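Local coordinates for hypothetical protein TTHA0636 (Thermus thermophilus HB8, PDB 1WWP) that is of unproven function but probably serves as the substrate-binding component of a nucleotidyltransferase, built as a dimer of small helical proteins, at residues A7-L12 / R108-V113; V21-A26 / P94-I99; Q28-T33 / R101-Y106; A43-K48 / K57-L62; E49-A54 / R64-L69. One frame throughout, in Å; residues are numbered along the deposited sequence.

Contact 1: residues A7-L12 / R108-V113; sequences ATLKEL and RLMEQV
Leu9 and Met110 meet on the inner side of two roughly antiparallel helices, 2-13 and 93-116, while Lys10 and Glu111 meet on the outer side. The inner part is the close one. Met110 is a selenomethionine, and its terminal CE comes within 3.9 Å of Leu9 CD2. The two side chains cross at about a right angle, and these two methyls are the touching atoms. Leu9 reaches the touch with CG swung anti to the backbone N (chi1 167°). Met110 bends at its selenium (chi3 -87°). The same Met110 also packs on Thr33 and Phe37 of helix 20-49 and on Met80 of helix 71-86, so the pair is buried.

The outer part is looser and borders solvent. Lys10 NZ forms a salt bridge to Glu111 OE1 at 2.9 Å, but its hydrogen bond is weak. Glu111 OE2 lies 3.5 Å from Lys10 NZ and 3.7 Å from Lys10 CD. The carboxylate therefore leans over the aliphatic chain as well as the ammonium. Glu111 stretches out straight, and the lysine chain turns at its third torsion to meet it across its path. Only a small area is buried in all. An apolar inner seam with an ion pair along its outer rim is typical of an antiparallel helix pair within a helical bundle.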
# COMPACT_ATOMS: atom_id res chain seq x y z
N ALA A 7 15.75 -4.83 -4.63
CA ALA A 7 16.22 -4.94 -6.02
C ALA A 7 15.13 -4.58 -7.03
O ALA A 7 15.39 -3.93 -8.04
CB ALA A 7 16.71 -6.36 -6.28
N THR A 8 13.91 -5.02 -6.75
CA THR A 8 12.79 -4.74 -7.64
C THR A 8 12.45 -3.25 -7.56
O THR A 8 12.03 -2.65 -8.56
CB THR A 8 11.57 -5.58 -7.24
OG1 THR A 8 11.16 -5.22 -5.92
CG2 THR A 8 11.95 -7.05 -7.25
N LEU A 9 12.64 -2.66 -6.39
CA LEU A 9 12.38 -1.23 -6.22
C LEU A 9 13.36 -0.41 -7.06
O LEU A 9 12.96 0.51 -7.79
CB LEU A 9 12.52 -0.82 -4.75
CG LEU A 9 12.58 0.69 -4.47
CD1 LEU A 9 11.32 1.35 -4.98
CD2 LEU A 9 12.74 0.96 -3.00
N LYS A 10 14.65 -0.73 -6.95
CA LYS A 10 15.68 -0.00 -7.68
C LYS A 10 15.46 -0.03 -9.19
O LYS A 10 15.89 0.88 -9.90
CB LYS A 10 17.07 -0.53 -7.31
CG LYS A 10 17.46 -0.14 -5.90
CD LYS A 10 18.90 -0.51 -5.56
CE LYS A 10 19.09 -2.01 -5.48
NZ LYS A 10 20.50 -2.34 -5.12
N GLU A 11 14.79 -1.07 -9.68
CA GLU A 11 14.50 -1.18 -11.10
C GLU A 11 13.69 0.03 -11.56
O GLU A 11 13.84 0.49 -12.70
CB GLU A 11 13.66 -2.43 -11.39
CG GLU A 11 14.35 -3.76 -11.16
CD GLU A 11 13.53 -4.92 -11.68
OE1 GLU A 11 13.19 -4.90 -12.88
OE2 GLU A 11 13.22 -5.85 -10.91
N LEU A 12 12.84 0.55 -10.69
CA LEU A 12 11.97 1.67 -11.05
C LEU A 12 12.25 2.98 -10.34
O LEU A 12 11.95 4.05 -10.87
CB LEU A 12 10.52 1.28 -10.79
CG LEU A 12 9.95 0.04 -11.48
CD1 LEU A 12 8.66 -0.40 -10.78
CD2 LEU A 12 9.68 0.36 -12.94
N ARG A 108 18.62 4.07 -1.67
CA ARG A 108 20.03 4.08 -1.28
C ARG A 108 20.18 3.86 0.22
O ARG A 108 20.98 3.02 0.65
CB ARG A 108 20.69 5.41 -1.67
CG ARG A 108 20.63 5.74 -3.16
CD ARG A 108 21.14 7.15 -3.43
NE ARG A 108 20.82 7.60 -4.79
CZ ARG A 108 21.34 7.08 -5.89
NH1 ARG A 108 22.22 6.09 -5.82
NH2 ARG A 108 20.97 7.54 -7.08
N LEU A 109 19.42 4.60 1.02
CA LEU A 109 19.49 4.47 2.47
C LEU A 109 19.29 3.01 2.91
O LEU A 109 20.09 2.47 3.68
CB LEU A 109 18.41 5.34 3.13
CG LEU A 109 18.51 5.78 4.60
CD1 LEU A 109 17.25 5.39 5.31
CD2 LEU A 109 19.74 5.19 5.29
N MSE A 110 18.24 2.38 2.40
CA MSE A 110 17.95 1.00 2.76
C MSE A 110 19.02 0.04 2.32
O MSE A 110 19.35 -0.90 3.05
CB MSE A 110 16.59 0.58 2.19
CG MSE A 110 15.42 1.32 2.83
SE MSE A 110 13.64 0.66 2.47
CE MSE A 110 13.21 1.60 0.82
N GLU A 111 19.58 0.27 1.13
CA GLU A 111 20.63 -0.58 0.60
C GLU A 111 21.86 -0.50 1.50
O GLU A 111 22.49 -1.51 1.81
CB GLU A 111 20.98 -0.13 -0.83
CG GLU A 111 21.99 -1.03 -1.55
CD GLU A 111 22.21 -0.62 -3.01
OE1 GLU A 111 22.87 -1.39 -3.73
OE2 GLU A 111 21.73 0.46 -3.43
N GLN A 112 22.19 0.71 1.92
CA GLN A 112 23.35 0.93 2.78
C GLN A 112 23.15 0.41 4.19
O GLN A 112 24.07 -0.15 4.78
CB GLN A 112 23.67 2.43 2.84
CG GLN A 112 24.33 2.99 1.60
CD GLN A 112 24.57 4.48 1.71
OE1 GLN A 112 25.07 4.96 2.72
NE2 GLN A 112 24.23 5.21 0.65
N VAL A 113 21.95 0.58 4.73
CA VAL A 113 21.71 0.09 6.08
C VAL A 113 21.75 -1.42 6.09
O VAL A 113 22.41 -2.01 6.92
CB VAL A 113 20.37 0.59 6.64
CG1 VAL A 113 20.18 0.08 8.08
CG2 VAL A 113 20.33 2.10 6.61

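Contact 2: residues V21-A26 / P94-I99; sequences VERDAA and PLARAI
Arg23 sends its CG anti to its backbone N (chi1 -173°) and then bends at chi3 (-46°), which carries its guanidinium across to Arg97, while CD passes Ala96. Arg97 starts the other way, with CG anti to the carbonyl carbon, and runs straight to NE. Its end thus comes back over Arg23. Arg23 NH2 sits over one face of the Arg97 guanidinium, toward the rim, and lies 3.2 Å from Arg97 NH2. In return Arg97 CG covers a face of the Arg23 group, 3.7 Å from Arg23 NH1. The planes are 39° apart. Both nitrogens of the closest pair are donors, so no bond joins them. The like charges are probably offset in part by Pro18 O, which takes a weak hydrogen bond from Arg23 NH2, and by a long, weak ion pair to Glu93. Lower down, Arg23 CD packs 4.1 Å from Ala96 CB. An alanine in place of Arg23 is likely to leave Arg97 without the flat group beneath it and Ala96 CB without its aliphatic cover. Ala96 is small, and the long Arg23 spans the distance to its helix. This is helix-to-helix packing near the starts of helices 20-49 and 93-116, which here run in the same general direction within the bundle.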
# COMPACT_ATOMS: atom_id res chain seq x y z
N VAL A 21 2.06 4.18 -14.89
CA VAL A 21 2.11 2.76 -14.49
C VAL A 21 3.39 2.46 -13.71
O VAL A 21 3.34 1.91 -12.62
CB VAL A 21 2.03 1.83 -15.72
CG1 VAL A 21 2.17 0.38 -15.28
CG2 VAL A 21 0.70 2.03 -16.43
N GLU A 22 4.53 2.86 -14.26
CA GLU A 22 5.80 2.61 -13.60
C GLU A 22 5.86 3.26 -12.22
O GLU A 22 6.36 2.67 -11.27
CB GLU A 22 6.95 3.15 -14.47
CG GLU A 22 6.90 2.59 -15.87
CD GLU A 22 7.86 3.30 -16.79
OE1 GLU A 22 7.78 4.54 -16.89
OE2 GLU A 22 8.70 2.61 -17.41
N ARG A 23 5.35 4.49 -12.14
CA ARG A 23 5.32 5.24 -10.90
C ARG A 23 4.47 4.52 -9.82
O ARG A 23 4.90 4.36 -8.69
CB ARG A 23 4.75 6.62 -11.19
CG ARG A 23 4.80 7.59 -10.04
CD ARG A 23 4.07 8.86 -10.44
NE ARG A 23 4.49 9.28 -11.77
CZ ARG A 23 3.72 9.96 -12.62
NH1 ARG A 23 2.49 10.30 -12.27
NH2 ARG A 23 4.19 10.29 -13.82
N ASP A 24 3.26 4.10 -10.18
CA ASP A 24 2.40 3.40 -9.23
C ASP A 24 3.09 2.12 -8.77
O ASP A 24 3.05 1.76 -7.59
CB ASP A 24 1.04 3.12 -9.88
CG ASP A 24 0.21 4.39 -10.05
OD1 ASP A 24 -0.86 4.33 -10.68
OD2 ASP A 24 0.66 5.45 -9.53
N ALA A 25 3.75 1.44 -9.71
CA ALA A 25 4.48 0.21 -9.42
C ALA A 25 5.65 0.48 -8.46
O ALA A 25 5.96 -0.32 -7.59
CB ALA A 25 5.01 -0.40 -10.72
N ALA A 26 6.32 1.61 -8.65
CA ALA A 26 7.46 1.97 -7.79
C ALA A 26 6.94 2.22 -6.38
O ALA A 26 7.60 1.91 -5.40
CB ALA A 26 8.14 3.21 -8.31
N PRO A 94 -0.03 14.72 -7.88
CA PRO A 94 0.91 15.52 -7.09
C PRO A 94 1.64 14.62 -6.09
O PRO A 94 2.85 14.40 -6.21
CB PRO A 94 -0.01 16.52 -6.39
CG PRO A 94 -1.07 16.75 -7.41
CD PRO A 94 -1.37 15.35 -7.89
N LEU A 95 0.89 14.09 -5.12
CA LEU A 95 1.45 13.21 -4.10
C LEU A 95 2.32 12.13 -4.73
O LEU A 95 3.51 12.03 -4.45
CB LEU A 95 0.32 12.54 -3.30
CG LEU A 95 0.54 12.42 -1.79
CD1 LEU A 95 -0.26 11.25 -1.27
CD2 LEU A 95 2.00 12.23 -1.48
N ALA A 96 1.69 11.33 -5.59
CA ALA A 96 2.38 10.24 -6.28
C ALA A 96 3.73 10.67 -6.86
O ALA A 96 4.73 9.99 -6.67
CB ALA A 96 1.48 9.69 -7.38
N ARG A 97 3.75 11.81 -7.55
CA ARG A 97 4.99 12.33 -8.14
C ARG A 97 5.94 12.76 -7.03
O ARG A 97 7.15 12.55 -7.13
CB ARG A 97 4.69 13.51 -9.06
CG ARG A 97 4.05 13.12 -10.40
CD ARG A 97 3.63 14.35 -11.20
NE ARG A 97 3.24 14.02 -12.57
CZ ARG A 97 4.10 13.61 -13.50
NH1 ARG A 97 5.38 13.48 -13.22
NH2 ARG A 97 3.66 13.34 -14.73
N ALA A 98 5.39 13.36 -5.97
CA ALA A 98 6.18 13.81 -4.82
C ALA A 98 6.81 12.62 -4.07
O ALA A 98 7.95 12.69 -3.62
CB ALA A 98 5.31 14.63 -3.88
N ILE A 99 6.06 11.52 -3.92
CA ILE A 99 6.61 10.34 -3.25
C ILE A 99 7.72 9.77 -4.14
O ILE A 99 8.82 9.45 -3.67
CB ILE A 99 5.56 9.21 -3.04
CG1 ILE A 99 4.42 9.69 -2.15
CG2 ILE A 99 6.22 8.00 -2.39
CD1 ILE A 99 4.84 9.99 -0.74

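Contact 3: residues Q28-T33 / R101-Y106; sequences QRFEYT and RRLPDY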
# COMPACT_ATOMS: atom_id res chain seq x y z
N GLN A 28 4.25 0.81 -5.00
CA GLN A 28 3.89 -0.49 -4.45
C GLN A 28 5.16 -1.19 -3.94
O GLN A 28 5.18 -1.75 -2.84
CB GLN A 28 3.20 -1.34 -5.53
CG GLN A 28 3.07 -2.83 -5.19
CD GLN A 28 2.05 -3.11 -4.08
OE1 GLN A 28 1.84 -4.27 -3.71
NE2 GLN A 28 1.41 -2.07 -3.55
N ARG A 29 6.22 -1.16 -4.74
CA ARG A 29 7.46 -1.82 -4.34
C ARG A 29 8.09 -1.15 -3.14
O ARG A 29 8.70 -1.80 -2.30
CB ARG A 29 8.44 -1.85 -5.52
CG ARG A 29 7.91 -2.67 -6.68
CD ARG A 29 8.85 -2.71 -7.91
NE ARG A 29 8.27 -3.63 -8.88
CZ ARG A 29 8.80 -3.96 -10.06
NH1 ARG A 29 9.96 -3.45 -10.45
NH2 ARG A 29 8.14 -4.81 -10.84
N PHE A 30 7.98 0.17 -3.08
CA PHE A 30 8.52 0.88 -1.93
C PHE A 30 7.79 0.34 -0.68
O PHE A 30 8.40 0.11 0.37
CB PHE A 30 8.25 2.38 -2.10
CG PHE A 30 8.34 3.16 -0.82
CD1 PHE A 30 9.51 3.19 -0.08
CD2 PHE A 30 7.22 3.85 -0.34
CE1 PHE A 30 9.57 3.89 1.13
CE2 PHE A 30 7.28 4.56 0.88
CZ PHE A 30 8.45 4.58 1.61
N GLU A 31 6.48 0.14 -0.80
CA GLU A 31 5.69 -0.35 0.32
C GLU A 31 6.23 -1.65 0.87
O GLU A 31 6.61 -1.72 2.05
CB GLU A 31 4.23 -0.53 -0.09
CG GLU A 31 3.47 0.78 -0.27
CD GLU A 31 1.98 0.55 -0.53
OE1 GLU A 31 1.18 1.49 -0.34
OE2 GLU A 31 1.60 -0.57 -0.92
N TYR A 32 6.29 -2.69 0.04
CA TYR A 32 6.77 -3.96 0.56
C TYR A 32 8.26 -3.99 0.89
O TYR A 32 8.69 -4.82 1.68
CB TYR A 32 6.36 -5.13 -0.35
CG TYR A 32 6.93 -5.21 -1.75
CD1 TYR A 32 8.29 -5.47 -1.96
CD2 TYR A 32 6.08 -5.16 -2.86
CE1 TYR A 32 8.78 -5.69 -3.26
CE2 TYR A 32 6.56 -5.38 -4.16
CZ TYR A 32 7.91 -5.66 -4.35
OH TYR A 32 8.36 -5.92 -5.63
N THR A 33 9.03 -3.07 0.31
CA THR A 33 10.44 -3.02 0.62
C THR A 33 10.61 -2.38 2.00
O THR A 33 11.46 -2.77 2.80
CB THR A 33 11.22 -2.15 -0.40
OG1 THR A 33 11.18 -2.79 -1.69
CG2 THR A 33 12.67 -1.96 0.06
N ARG A 101 9.68 11.16 -6.13
CA ARG A 101 10.89 11.96 -6.10
C ARG A 101 11.79 11.60 -4.92
O ARG A 101 13.00 11.84 -4.96
CB ARG A 101 10.56 13.45 -6.02
CG ARG A 101 9.83 14.02 -7.24
CD ARG A 101 9.67 15.53 -7.13
NE ARG A 101 8.98 15.93 -5.90
CZ ARG A 101 8.76 17.19 -5.54
NH1 ARG A 101 9.18 18.19 -6.30
NH2 ARG A 101 8.12 17.45 -4.40
N ARG A 102 11.21 11.02 -3.88
CA ARG A 102 11.99 10.65 -2.72
C ARG A 102 12.52 9.23 -2.78
O ARG A 102 13.48 8.89 -2.08
CB ARG A 102 11.16 10.85 -1.46
CG ARG A 102 10.65 12.27 -1.28
CD ARG A 102 9.29 12.30 -0.60
NE ARG A 102 8.64 13.59 -0.75
CZ ARG A 102 7.41 13.88 -0.33
NH1 ARG A 102 6.69 12.95 0.28
NH2 ARG A 102 6.91 15.10 -0.51
N LEU A 103 11.90 8.38 -3.60
CA LEU A 103 12.33 6.99 -3.66
C LEU A 103 13.82 6.75 -3.86
O LEU A 103 14.39 5.84 -3.25
CB LEU A 103 11.53 6.22 -4.72
CG LEU A 103 10.02 6.21 -4.52
CD1 LEU A 103 9.41 5.18 -5.45
CD2 LEU A 103 9.66 5.88 -3.07
N PRO A 104 14.48 7.56 -4.71
CA PRO A 104 15.92 7.39 -4.95
C PRO A 104 16.69 7.30 -3.64
O PRO A 104 17.45 6.35 -3.41
CB PRO A 104 16.28 8.64 -5.75
CG PRO A 104 15.04 8.89 -6.54
CD PRO A 104 13.96 8.68 -5.52
N ASP A 105 16.51 8.31 -2.78
CA ASP A 105 17.20 8.35 -1.49
C ASP A 105 16.80 7.18 -0.59
O ASP A 105 17.66 6.58 0.05
CB ASP A 105 16.90 9.66 -0.77
CG ASP A 105 17.47 10.87 -1.50
OD1 ASP A 105 17.12 11.07 -2.68
OD2 ASP A 105 18.27 11.62 -0.89
N TYR A 106 15.51 6.87 -0.54
CA TYR A 106 15.06 5.76 0.30
C TYR A 106 15.75 4.48 -0.13
O TYR A 106 16.25 3.72 0.70
CB TYR A 106 13.55 5.58 0.23
CG TYR A 106 12.76 6.75 0.74
CD1 TYR A 106 13.34 7.69 1.60
CD2 TYR A 106 11.41 6.91 0.40
CE1 TYR A 106 12.60 8.75 2.10
CE2 TYR A 106 10.66 7.98 0.90
CZ TYR A 106 11.27 8.89 1.75
OH TYR A 106 10.55 9.95 2.24
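The Phe30 ring carries Leu103 CD2 over one face, and Tyr106 CD2 approaches it obliquely. The leucine methyl is 4.2 Å from the centroid of the Phe30 ring and 28° off its normal, a CH-pi contact. It sits nearest the inner end of the ring, 3.8 Å from Phe30 CG. The Phe30 and Tyr106 rings are tilted by only 23°, yet they are slid so far that they barely overlap. Their centroids are 5.4 Å apart, and the closest pair is Phe30 CE1 and Tyr106 CD2 at 3.6 Å. One face of the Tyr106 ring also has Arg102 O above it, offset toward the rim. With CG anti to the backbone N (chi1 161°), the Phe30 ring is carried on to Leu103 and Tyr106. Met80 of helix 71-86 touches both rings. A serine at Phe30 would probably leave a gap where Leu103 and Tyr106 now meet the ring, and the tyrosine ring would lose one neighbour. The polar end of Tyr106 is satisfied apart from this contact, since its OH is hydrogen-bonded to Asp83. No hydrogen bond crosses between 28-33 and 101-106. The chemistry is that of an apolar core, where shape and dispersion hold helix 20-49 against helix 93-116.

Contact 4: residues A43-K48 / K57-L62; sequences AYLREK and KGVIRL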
# COMPACT_ATOMS: atom_id res chain seq x y z
N ALA A 43 14.38 -7.12 13.99
CA ALA A 43 14.97 -8.41 14.34
C ALA A 43 16.44 -8.27 14.70
O ALA A 43 16.93 -8.91 15.63
CB ALA A 43 14.83 -9.39 13.18
N TYR A 44 17.14 -7.42 13.96
CA TYR A 44 18.55 -7.21 14.21
C TYR A 44 18.75 -6.56 15.59
O TYR A 44 19.61 -6.96 16.37
CB TYR A 44 19.14 -6.29 13.15
CG TYR A 44 20.61 -5.99 13.36
CD1 TYR A 44 21.59 -6.85 12.89
CD2 TYR A 44 21.01 -4.84 14.04
CE1 TYR A 44 22.93 -6.58 13.09
CE2 TYR A 44 22.35 -4.56 14.25
CZ TYR A 44 23.31 -5.43 13.76
OH TYR A 44 24.65 -5.16 13.95
N LEU A 45 17.97 -5.52 15.87
CA LEU A 45 18.09 -4.82 17.15
C LEU A 45 17.77 -5.80 18.28
O LEU A 45 18.40 -5.78 19.33
CB LEU A 45 17.13 -3.62 17.17
CG LEU A 45 17.61 -2.42 16.34
CD1 LEU A 45 16.46 -1.48 16.10
CD2 LEU A 45 18.78 -1.72 17.06
N ARG A 46 16.80 -6.67 18.04
CA ARG A 46 16.41 -7.65 19.04
C ARG A 46 17.52 -8.66 19.32
O ARG A 46 17.95 -8.81 20.46
CB ARG A 46 15.16 -8.40 18.57
CG ARG A 46 14.57 -9.36 19.61
CD ARG A 46 13.25 -9.94 19.14
NE ARG A 46 12.72 -10.93 20.07
CZ ARG A 46 11.58 -11.59 19.90
NH1 ARG A 46 10.84 -11.37 18.82
NH2 ARG A 46 11.19 -12.49 20.80
N GLU A 47 17.99 -9.32 18.28
CA GLU A 47 19.01 -10.35 18.39
C GLU A 47 20.44 -9.89 18.68
O GLU A 47 21.15 -10.52 19.48
CB GLU A 47 19.02 -11.20 17.11
CG GLU A 47 17.70 -11.92 16.82
CD GLU A 47 17.68 -12.64 15.48
OE1 GLU A 47 17.57 -11.97 14.43
OE2 GLU A 47 17.79 -13.89 15.48
N LYS A 48 20.86 -8.81 18.05
CA LYS A 48 22.23 -8.33 18.25
C LYS A 48 22.41 -7.27 19.34
O LYS A 48 23.51 -7.13 19.87
CB LYS A 48 22.77 -7.75 16.94
CG LYS A 48 22.46 -8.56 15.69
CD LYS A 48 23.31 -9.80 15.56
CE LYS A 48 23.13 -10.41 14.17
NZ LYS A 48 23.78 -11.74 14.06
N LYS A 57 8.73 3.64 13.59
CA LYS A 57 9.40 4.80 14.17
C LYS A 57 10.23 4.48 15.41
O LYS A 57 11.31 5.02 15.60
CB LYS A 57 8.37 5.89 14.52
CG LYS A 57 8.06 6.83 13.35
CD LYS A 57 7.13 7.96 13.78
CE LYS A 57 6.86 8.93 12.64
NZ LYS A 57 5.84 9.96 13.03
N GLY A 58 9.73 3.58 16.24
CA GLY A 58 10.47 3.21 17.43
C GLY A 58 11.73 2.46 17.07
O GLY A 58 12.78 2.64 17.69
N VAL A 59 11.63 1.60 16.07
CA VAL A 59 12.78 0.82 15.63
C VAL A 59 13.83 1.76 15.04
O VAL A 59 15.03 1.63 15.28
CB VAL A 59 12.37 -0.27 14.58
CG1 VAL A 59 13.62 -0.95 14.02
CG2 VAL A 59 11.49 -1.31 15.26
N ILE A 60 13.38 2.75 14.29
CA ILE A 60 14.33 3.67 13.69
C ILE A 60 15.07 4.46 14.82
O ILE A 60 16.30 4.64 14.77
CB ILE A 60 13.59 4.60 12.66
CG1 ILE A 60 13.27 3.79 11.41
CG2 ILE A 60 14.42 5.82 12.35
CD1 ILE A 60 12.24 4.45 10.48
N ARG A 61 14.33 4.88 15.84
CA ARG A 61 14.92 5.62 16.97
C ARG A 61 15.97 4.77 17.67
O ARG A 61 17.02 5.25 18.07
CB ARG A 61 13.85 6.05 17.98
CG ARG A 61 12.70 6.81 17.36
CD ARG A 61 12.64 8.20 17.92
NE ARG A 61 11.52 8.98 17.41
CZ ARG A 61 10.25 8.65 17.56
NH1 ARG A 61 9.90 7.55 18.23
NH2 ARG A 61 9.32 9.43 17.04
N LEU A 62 15.69 3.47 17.84
CA LEU A 62 16.65 2.57 18.49
C LEU A 62 17.83 2.35 17.53
O LEU A 62 18.98 2.31 17.95
CB LEU A 62 15.99 1.22 18.84
CG LEU A 62 14.86 1.30 19.89
CD1 LEU A 62 14.08 -0.00 19.93
CD2 LEU A 62 15.46 1.64 21.28
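Leu45 makes all the contacts from its side, reaching Val59 and Leu62 on helix 56-66. The apolar contacts come first. Leu45 CD1 is 3.6 Å from Val59 CG1, and the two side chains meet at a slant. The same methyl is 3.9 Å from Leu62 CB. It thus lies between two residues one helical turn apart. Leu45 CG stands anti to its carbonyl carbon (chi1 -76°), and both methyls are thereby turned to the partner helix.

The second kind is methyl against backbone carbonyl. Leu45 CD1 lies 3.5 Å from Val59 O, and Leu45 CD2 lies 4.1 Å from Leu62 O. These are van der Waals contacts with the backbone of helix 56-66.

Hydrogen bonds stay within each helix. Lys48 N bonds to Tyr44 O at 2.8 Å, and Leu62 N to Gly58 O at 3.0 Å. A wider pi-type turn spans 45-48, near the end of helix 20-49.

The two segments run in about the same direction, since the intervening chain returns along them before helix 56-66 starts. Val59 extends the seam along helix 20-49 by touching Trp38, Leu41 and Gln42. Ile60 points away from Leu45 and packs on Ala77, Leu78 and Val81, so helix 56-66 packs on helix 20-49 with one side and on helix 71-86 with another.

Contact 5: residues E49-A54 / R64-L69; sequences EGLEGA and REVGLL
Val66 sits at the end of helix 56-66, just before a Schellman motif at Gly67, and receives Glu49 and Leu51 from the end of helix 20-49 and the loop that follows it. Most of the contact gathers on one methyl, Val66 CG2. It faces Leu51 CD1 at 3.9 Å, and the two side chains slide past each other in opposite directions. Glu49 comes to the same methyl at a slant. Its chain bends at chi2 (-51°) and lays its length beside the valine, with Glu49 CG 3.8 Å and Glu49 OE1 3.6 Å from Val66 CG2. Both atoms pack on the methyl, with no polar bond. Glu65 adds a lighter touch from the other flank. Its extended chain slants across Leu51 and leaves Glu65 OE2 4.1 Å from Leu51 CD1. The contact lies at the surface, so the carboxylates of Glu49 and Glu65 border the apolar patch. Both helices end here at a glycine with positive phi, Gly50 and Gly67. Leu51 N is also bonded back to Leu45 O, which probably helps hold the loop beside Val66. At the Schellman turn the Gly67 N bonds to Arg64 O at 3.0 Å.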
# COMPACT_ATOMS: atom_id res chain seq x y z
N GLU A 49 21.37 -6.51 19.65
CA GLU A 49 21.51 -5.45 20.67
C GLU A 49 20.70 -5.70 21.95
O GLU A 49 21.03 -5.16 23.01
CB GLU A 49 21.08 -4.09 20.08
CG GLU A 49 21.78 -3.70 18.80
CD GLU A 49 23.30 -3.79 18.89
OE1 GLU A 49 23.87 -3.42 19.95
OE2 GLU A 49 23.92 -4.23 17.89
N GLY A 50 19.64 -6.49 21.83
CA GLY A 50 18.79 -6.79 22.97
C GLY A 50 17.84 -5.63 23.17
O GLY A 50 17.32 -5.41 24.26
N LEU A 51 17.64 -4.86 22.10
CA LEU A 51 16.73 -3.73 22.14
C LEU A 51 15.45 -4.09 21.40
O LEU A 51 15.49 -4.59 20.28
CB LEU A 51 17.38 -2.49 21.50
CG LEU A 51 18.61 -1.90 22.20
CD1 LEU A 51 19.11 -0.70 21.39
CD2 LEU A 51 18.25 -1.47 23.61
N GLU A 52 14.31 -3.82 22.02
CA GLU A 52 13.02 -4.14 21.44
C GLU A 52 12.22 -2.92 20.98
O GLU A 52 11.93 -2.01 21.76
CB GLU A 52 12.20 -4.91 22.46
CG GLU A 52 12.99 -5.93 23.25
CD GLU A 52 12.98 -7.29 22.61
OE1 GLU A 52 12.13 -7.52 21.73
OE2 GLU A 52 13.82 -8.14 23.01
N GLY A 53 11.85 -2.91 19.70
CA GLY A 53 11.06 -1.83 19.15
C GLY A 53 9.82 -2.45 18.56
O GLY A 53 9.91 -3.50 17.93
N ALA A 54 8.66 -1.82 18.76
CA ALA A 54 7.41 -2.37 18.23
C ALA A 54 6.98 -1.78 16.88
O ALA A 54 6.50 -2.50 16.01
CB ALA A 54 6.30 -2.17 19.25
N ARG A 64 19.00 4.42 15.56
CA ARG A 64 19.79 5.64 15.67
C ARG A 64 20.64 5.66 16.92
O ARG A 64 21.84 5.93 16.86
CB ARG A 64 18.89 6.88 15.70
CG ARG A 64 19.68 8.18 15.96
CD ARG A 64 18.76 9.39 16.10
NE ARG A 64 17.93 9.30 17.30
CZ ARG A 64 16.63 9.53 17.31
NH1 ARG A 64 16.00 9.86 16.19
NH2 ARG A 64 15.94 9.40 18.45
N GLU A 65 20.04 5.37 18.07
CA GLU A 65 20.83 5.40 19.29
C GLU A 65 21.96 4.37 19.31
O GLU A 65 23.02 4.61 19.89
CB GLU A 65 19.93 5.23 20.53
CG GLU A 65 19.01 4.02 20.52
CD GLU A 65 18.02 4.04 21.69
OE1 GLU A 65 17.18 4.96 21.75
OE2 GLU A 65 18.08 3.13 22.54
N VAL A 66 21.75 3.23 18.67
CA VAL A 66 22.77 2.20 18.65
C VAL A 66 23.85 2.50 17.62
O VAL A 66 24.92 1.89 17.61
CB VAL A 66 22.10 0.81 18.44
CG1 VAL A 66 22.51 0.18 17.13
CG2 VAL A 66 22.47 -0.07 19.61
N GLY A 67 23.57 3.47 16.77
CA GLY A 67 24.54 3.87 15.77
C GLY A 67 24.32 3.32 14.38
O GLY A 67 25.03 3.70 13.45
N LEU A 68 23.35 2.42 14.23
CA LEU A 68 23.05 1.81 12.93
C LEU A 68 22.64 2.87 11.93
O LEU A 68 22.74 2.68 10.73
CB LEU A 68 21.94 0.78 13.07
CG LEU A 68 22.33 -0.69 13.00
CD1 LEU A 68 23.42 -1.01 14.02
CD2 LEU A 68 21.09 -1.53 13.26
N LEU A 69 22.15 3.99 12.44
CA LEU A 69 21.72 5.10 11.60
C LEU A 69 22.31 6.38 12.13
O LEU A 69 22.17 6.69 13.31
CB LEU A 69 20.21 5.25 11.62
CG LEU A 69 19.25 4.21 11.05
CD1 LEU A 69 17.85 4.66 11.37
CD2 LEU A 69 19.44 4.05 9.53

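How the contacts relate
The five contacts form two groups in an all-helical chain. Contacts 1, 2 and 3 share helix 93-116, and contacts 2 and 3 also helix 20-49. Centres are about 8 Å apart for contacts 3 and 1, and about 10 Å for contacts 3 and 2. Contacts 4 and 5, centres about 4 Å apart, lie at the far end of helix 20-49; the centres of contacts 2 and 4 are about 29 Å apart. Contact 1 encloses the others along the chain and brings its first helix against its last. Contacts 2 and 3 alternate, as do 4 and 5, which nest inside them. Val113 on Leu69 links contacts 1 and 5. Contacts 1 to 3 also border the dimer interface.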